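Local coordinates for protein adenylation domain (Streptomyces sp., PDB 5N9X) that is an adenylation domain of the ANL clan of AMP-binding enzymes, and holds adenosine-5'-triphosphate and threonine, at residues L73-G78 against A118-P123; V96-R101 against F109-S114. One frame throughout, in Å; residues are numbered along the deposited sequence.

Contacts 1 and 2 lie about 10 Å apart, centre to centre, and share one parallel sheet whose strands run in the order 94-97, 70-74, 118-121, 133-134. Along the chain, strand 70-74 comes first, then helix 79-90, strand 94-97, helix 104-114 and strand 118-121. Contact 2 packs strand 94-97 against helix 104-114 before the chain returns, beyond strand 70-74, to make contact 1. The two meet at Leu-73, whose N and O probably hydrogen-bond Val-96 O and Leu-98 N, and at Ile-100, which touches Arg-74 and Pro-76. Together they join strands and helix into an alpha/beta unit within the AMP-binding family region.

Contact 1 (L73-G78 against A118-P123); sequences LRMPPG and ALVGDP
Arg-74 turns its CG anti to the backbone N (chi1 -175°) and keeps its chain extended as far as NE, which carries the guanidinium out across the line of the neighbouring strand to the backbone oxygen of Asp-122, while Met-75 sets CG beside its own N and bends at the last torsion so that CE swings to Val-120. The arginine's NH1 donates to Asp-122 O at 3.0 Å. This bond is bent, with the oxygen somewhat out of the guanidinium plane, and Asp-122 is poorly ordered, so the grip is probably loose. The Pro-123 carbonyl carbon lies over one guanidinium face, toward its rim. A long, flexible arginine suits this spot: its CB touches Leu-119 CD2, its CD lies against Asp-122 O, and its charged end still reaches that same oxygen.

The backbones are joined more firmly. Arg-74 N gives a nearly straight bond to Val-120 O, 2.8 Å long with 174° at the hydrogen, and Leu-73 CA makes a CA-H...O contact with the same oxygen. Gly-121 CA in turn lies 3.4 Å from Arg-74 O; glycine suits its positive phi and so close an approach to the carbonyl. On the face carrying Leu-73 and Val-120, Leu-73 CD1 packs 4.0 Å from Val-120 CB, and Met-75 CE is 3.5 Å from Val-120 CG1. These apolar groups fit a face covered by helices 79-90 and 136-141. Such a parallel pairing, with Leu-73 in register with Val-120, is characteristic of the inner strands of a helix-covered parallel alpha/beta sheet.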
loop_
_atom_site.group_PDB
_atom_site.type_symbol
_atom_site.label_atom_id
_atom_site.label_comp_id
_atom_site.label_asym_id
_atom_site.label_seq_id
_atom_site.Cartn_x
_atom_site.Cartn_y
_atom_site.Cartn_z
ATOM N N LEU A 73 7.914 -4.842 15.421
ATOM C CA LEU A 73 8.169 -6.129 14.799
ATOM C C LEU A 73 9.204 -5.929 13.712
ATOM O O LEU A 73 8.993 -5.154 12.785
ATOM C CB LEU A 73 6.885 -6.746 14.230
ATOM C CG LEU A 73 7.108 -8.059 13.467
ATOM C CD1 LEU A 73 7.548 -9.156 14.437
ATOM C CD2 LEU A 73 5.876 -8.513 12.681
ATOM N N ARG A 74 10.331 -6.620 13.834
ATOM C CA ARG A 74 11.409 -6.497 12.848
ATOM C C ARG A 74 11.945 -7.868 12.416
ATOM O O ARG A 74 12.840 -8.422 13.061
ATOM C CB ARG A 74 12.544 -5.634 13.408
ATOM C CG ARG A 74 13.627 -5.380 12.407
ATOM C CD ARG A 74 14.781 -4.607 13.007
ATOM N NE ARG A 74 15.702 -4.166 11.962
ATOM C CZ ARG A 74 16.613 -4.943 11.376
ATOM N NH1 ARG A 74 16.737 -6.218 11.714
ATOM N NH2 ARG A 74 17.405 -4.444 10.441
ATOM N N MET A 75 11.376 -8.404 11.334
ATOM C CA MET A 75 11.654 -9.763 10.867
ATOM C C MET A 75 11.454 -9.907 9.367
ATOM O O MET A 75 10.560 -9.307 8.795
ATOM C CB MET A 75 10.737 -10.796 11.534
ATOM C CG MET A 75 10.875 -10.997 13.008
ATOM S SD MET A 75 10.296 -12.654 13.420
ATOM C CE MET A 75 9.563 -12.338 15.017
ATOM N N PRO A 76 12.254 -10.761 8.733
ATOM C CA PRO A 76 11.980 -11.124 7.341
ATOM C C PRO A 76 10.608 -11.789 7.231
ATOM O O PRO A 76 10.179 -12.395 8.210
ATOM C CB PRO A 76 13.108 -12.104 7.009
ATOM C CG PRO A 76 13.533 -12.662 8.345
ATOM C CD PRO A 76 13.405 -11.497 9.287
ATOM N N PRO A 77 9.918 -11.654 6.076
ATOM C CA PRO A 77 8.617 -12.318 5.932
ATOM C C PRO A 77 8.747 -13.829 6.026
ATOM O O PRO A 77 9.663 -14.416 5.452
ATOM C CB PRO A 77 8.143 -11.880 4.535
ATOM C CG PRO A 77 9.381 -11.536 3.799
ATOM C CD PRO A 77 10.276 -10.907 4.854
ATOM N N GLY A 78 7.839 -14.448 6.765
ATOM C CA GLY A 78 7.874 -15.881 6.981
ATOM C C GLY A 78 6.995 -16.280 8.155
ATOM O O GLY A 78 6.322 -15.435 8.766
ATOM N N ALA A 118 8.434 -2.826 23.648
ATOM C CA ALA A 118 9.249 -3.996 23.335
ATOM C C ALA A 118 9.485 -4.112 21.838
ATOM O O ALA A 118 8.831 -3.432 21.062
ATOM C CB ALA A 118 8.578 -5.248 23.849
ATOM N N LEU A 119 10.405 -4.988 21.440
ATOM C CA LEU A 119 10.590 -5.303 20.022
ATOM C C LEU A 119 10.600 -6.828 19.792
ATOM O O LEU A 119 11.167 -7.582 20.588
ATOM C CB LEU A 119 11.880 -4.660 19.503
ATOM C CG LEU A 119 12.119 -4.731 17.990
ATOM C CD1 LEU A 119 12.802 -3.464 17.498
ATOM C CD2 LEU A 119 12.945 -5.950 17.594
ATOM N N VAL A 120 9.964 -7.286 18.719
ATOM C CA VAL A 120 10.010 -8.704 18.382
ATOM C C VAL A 120 10.777 -8.914 17.088
ATOM O O VAL A 120 10.493 -8.264 16.079
ATOM C CB VAL A 120 8.601 -9.317 18.245
ATOM C CG1 VAL A 120 8.698 -10.815 18.042
ATOM C CG2 VAL A 120 7.784 -9.035 19.477
ATOM N N GLY A 121 11.738 -9.837 17.122
ATOM C CA GLY A 121 12.665 -10.067 16.018
ATOM C C GLY A 121 14.043 -9.629 16.486
ATOM O O GLY A 121 14.174 -9.248 17.647
ATOM N N ASP A 122 15.069 -9.667 15.638
ATOM C CA ASP A 122 16.331 -9.057 16.050
ATOM C C ASP A 122 16.499 -7.671 15.451
ATOM O O ASP A 122 16.017 -7.385 14.381
ATOM C CB ASP A 122 17.535 -9.902 15.670
ATOM C CG ASP A 122 18.757 -9.521 16.461
ATOM O OD1 ASP A 122 19.716 -8.985 15.857
ATOM O OD2 ASP A 122 18.737 -9.727 17.694
ATOM N N PRO A 123 17.138 -6.775 16.198
ATOM C CA PRO A 123 17.519 -5.439 15.736
ATOM C C PRO A 123 18.733 -5.455 14.817
ATOM O O PRO A 123 19.777 -4.855 15.150
ATOM C CB PRO A 123 17.861 -4.716 17.041
ATOM C CG PRO A 123 17.912 -5.827 18.116
ATOM C CD PRO A 123 16.927 -6.779 17.653
#

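Contact 2 (V96-R101 against F109-S114); sequences VPLDIR and FIVTDS
Ile-110 O is gripped twice by Ser-114, a residue that, like Ile-110 itself, packs on Val-96. The backbone N of Ser-114 bonds to it at 2.8 Å, as a helix requires, and Ser-114 OG donates to it as well, at 2.6 Å. With chi1 at 59°, the hydroxyl sits between its own N and carbonyl carbon, and this folds it back over the helix, to approach the carbonyl from above its plane. Serine is apt here because its small polar group is satisfied within its own helix, and OG can then lie 3.8 Å from the methyl Val-96 CG1 without needing a partner on the strand.

The rest of the contact is apolar. Ile-110 directs its CB toward the strand and places CG2 anti to its backbone N, so that this one methyl lodges between two residues: it is 3.7 Å from Val-96 CG1 and 3.6 Å from Leu-98 CD2. Both of these side chains slide past the isoleucine in the opposite sense. The other leucine methyl, Leu-98 CD1, meets Val-111 CG2 at 4.0 Å, the two side chains crossing at about a right angle. Beta-branched valine and isoleucine present short, stiff methyls at this buried contact, and the leucine fork lets a single side chain reach two successive helix residues.

Val-96 and Leu-98 point to the other face of the sheet from Leu-73, and helix 104-114 lies on that face. Ile-110 and Ser-114 also touch Tyr-166 of strand 161-167, and Asp-113 binds both Tyr-166 and Arg-378. Strand 94-97, outermost in the sheet, pairs with strand 70-74, which the helix bypasses in a beta-alpha-beta crossover leading to strand 118-121.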
loop_
_atom_site.group_PDB
_atom_site.type_symbol
_atom_site.label_atom_id
_atom_site.label_comp_id
_atom_site.label_asym_id
_atom_site.label_seq_id
_atom_site.Cartn_x
_atom_site.Cartn_y
_atom_site.Cartn_z
ATOM N N VAL A 96 4.083 -2.530 15.323
ATOM C CA VAL A 96 4.676 -1.418 14.617
ATOM C C VAL A 96 5.778 -1.971 13.736
ATOM O O VAL A 96 6.916 -2.133 14.178
ATOM C CB VAL A 96 5.233 -0.370 15.594
ATOM C CG1 VAL A 96 5.834 0.824 14.834
ATOM C CG2 VAL A 96 4.129 0.095 16.531
ATOM N N PRO A 97 5.439 -2.282 12.478
ATOM C CA PRO A 97 6.385 -3.024 11.640
ATOM C C PRO A 97 7.548 -2.170 11.179
ATOM O O PRO A 97 7.367 -1.007 10.869
ATOM C CB PRO A 97 5.537 -3.458 10.436
ATOM C CG PRO A 97 4.443 -2.459 10.357
ATOM C CD PRO A 97 4.182 -1.965 11.774
ATOM N N LEU A 98 8.733 -2.756 11.148
ATOM C CA LEU A 98 9.927 -2.083 10.683
ATOM C C LEU A 98 10.449 -2.927 9.548
ATOM O O LEU A 98 10.804 -4.093 9.751
ATOM C CB LEU A 98 10.968 -1.963 11.800
ATOM C CG LEU A 98 10.527 -1.305 13.104
ATOM C CD1 LEU A 98 11.638 -1.280 14.142
ATOM C CD2 LEU A 98 10.061 0.091 12.799
ATOM N N ASP A 99 10.475 -2.379 8.345
ATOM C CA ASP A 99 10.989 -3.166 7.252
ATOM C C ASP A 99 12.510 -3.181 7.351
ATOM O O ASP A 99 13.116 -2.143 7.563
ATOM C CB ASP A 99 10.551 -2.615 5.902
ATOM C CG ASP A 99 10.918 -3.546 4.777
ATOM O OD1 ASP A 99 12.107 -3.607 4.458
ATOM O OD2 ASP A 99 10.028 -4.217 4.211
ATOM N N ILE A 100 13.138 -4.335 7.169
ATOM C CA ILE A 100 14.577 -4.428 7.411
ATOM C C ILE A 100 15.466 -3.707 6.349
ATOM O O ILE A 100 16.615 -3.374 6.645
ATOM C CB ILE A 100 14.982 -5.915 7.577
ATOM C CG1 ILE A 100 14.316 -6.479 8.840
ATOM C CG2 ILE A 100 16.480 -6.083 7.714
ATOM C CD1 ILE A 100 14.545 -7.954 9.084
ATOM N N ARG A 101 14.947 -3.403 5.154
ATOM C CA ARG A 101 15.718 -2.537 4.245
ATOM C C ARG A 101 15.544 -1.071 4.631
ATOM O O ARG A 101 16.134 -0.189 4.009
ATOM C CB ARG A 101 15.355 -2.730 2.755
ATOM C CG ARG A 101 14.023 -3.344 2.494
ATOM C CD ARG A 101 13.835 -3.973 1.134
ATOM N NE ARG A 101 12.448 -4.420 1.027
ATOM C CZ ARG A 101 11.455 -3.692 0.532
ATOM N NH1 ARG A 101 11.686 -2.484 0.017
ATOM N NH2 ARG A 101 10.234 -4.197 0.513
ATOM N N PHE A 109 14.079 6.299 14.559
ATOM C CA PHE A 109 13.088 7.350 14.723
ATOM C C PHE A 109 11.717 6.823 15.069
ATOM O O PHE A 109 11.042 7.373 15.939
ATOM C CB PHE A 109 12.949 8.199 13.475
ATOM C CG PHE A 109 11.796 9.158 13.554
ATOM C CD1 PHE A 109 11.890 10.296 14.343
ATOM C CD2 PHE A 109 10.613 8.910 12.870
ATOM C CE1 PHE A 109 10.834 11.177 14.438
ATOM C CE2 PHE A 109 9.551 9.785 12.961
ATOM C CZ PHE A 109 9.666 10.924 13.745
ATOM N N ILE A 110 11.297 5.791 14.339
ATOM C CA ILE A 110 10.007 5.157 14.550
ATOM C C ILE A 110 9.943 4.485 15.914
ATOM O O ILE A 110 8.938 4.618 16.620
ATOM C CB ILE A 110 9.699 4.101 13.450
ATOM C CG1 ILE A 110 9.384 4.786 12.124
ATOM C CG2 ILE A 110 8.542 3.204 13.862
ATOM C CD1 ILE A 110 9.668 3.920 10.951
ATOM N N VAL A 111 11.006 3.768 16.286
ATOM C CA VAL A 111 11.072 3.143 17.606
ATOM C C VAL A 111 10.767 4.174 18.697
ATOM O O VAL A 111 9.939 3.927 19.587
ATOM C CB VAL A 111 12.448 2.494 17.890
ATOM C CG1 VAL A 111 12.572 2.157 19.385
ATOM C CG2 VAL A 111 12.659 1.258 17.026
ATOM N N THR A 112 11.415 5.335 18.608
ATOM C CA THR A 112 11.197 6.418 19.577
ATOM C C THR A 112 9.851 7.141 19.392
ATOM O O THR A 112 9.164 7.423 20.379
ATOM C CB THR A 112 12.327 7.466 19.510
ATOM O OG1 THR A 112 13.602 6.807 19.504
ATOM C CG2 THR A 112 12.245 8.416 20.674
ATOM N N ASP A 113 9.469 7.440 18.147
ATOM C CA ASP A 113 8.194 8.128 17.904
ATOM C C ASP A 113 7.001 7.294 18.368
ATOM O O ASP A 113 6.048 7.815 18.938
ATOM C CB ASP A 113 8.026 8.486 16.415
ATOM C CG ASP A 113 6.846 9.433 16.162
ATOM O OD1 ASP A 113 6.872 10.572 16.672
ATOM O OD2 ASP A 113 5.901 9.045 15.442
ATOM N N SER A 114 7.046 5.996 18.125
ATOM C CA SER A 114 5.910 5.169 18.472
ATOM C C SER A 114 5.954 4.712 19.929
ATOM O O SER A 114 4.954 4.218 20.464
ATOM C CB SER A 114 5.829 3.969 17.534
ATOM O OG SER A 114 7.009 3.205 17.614
#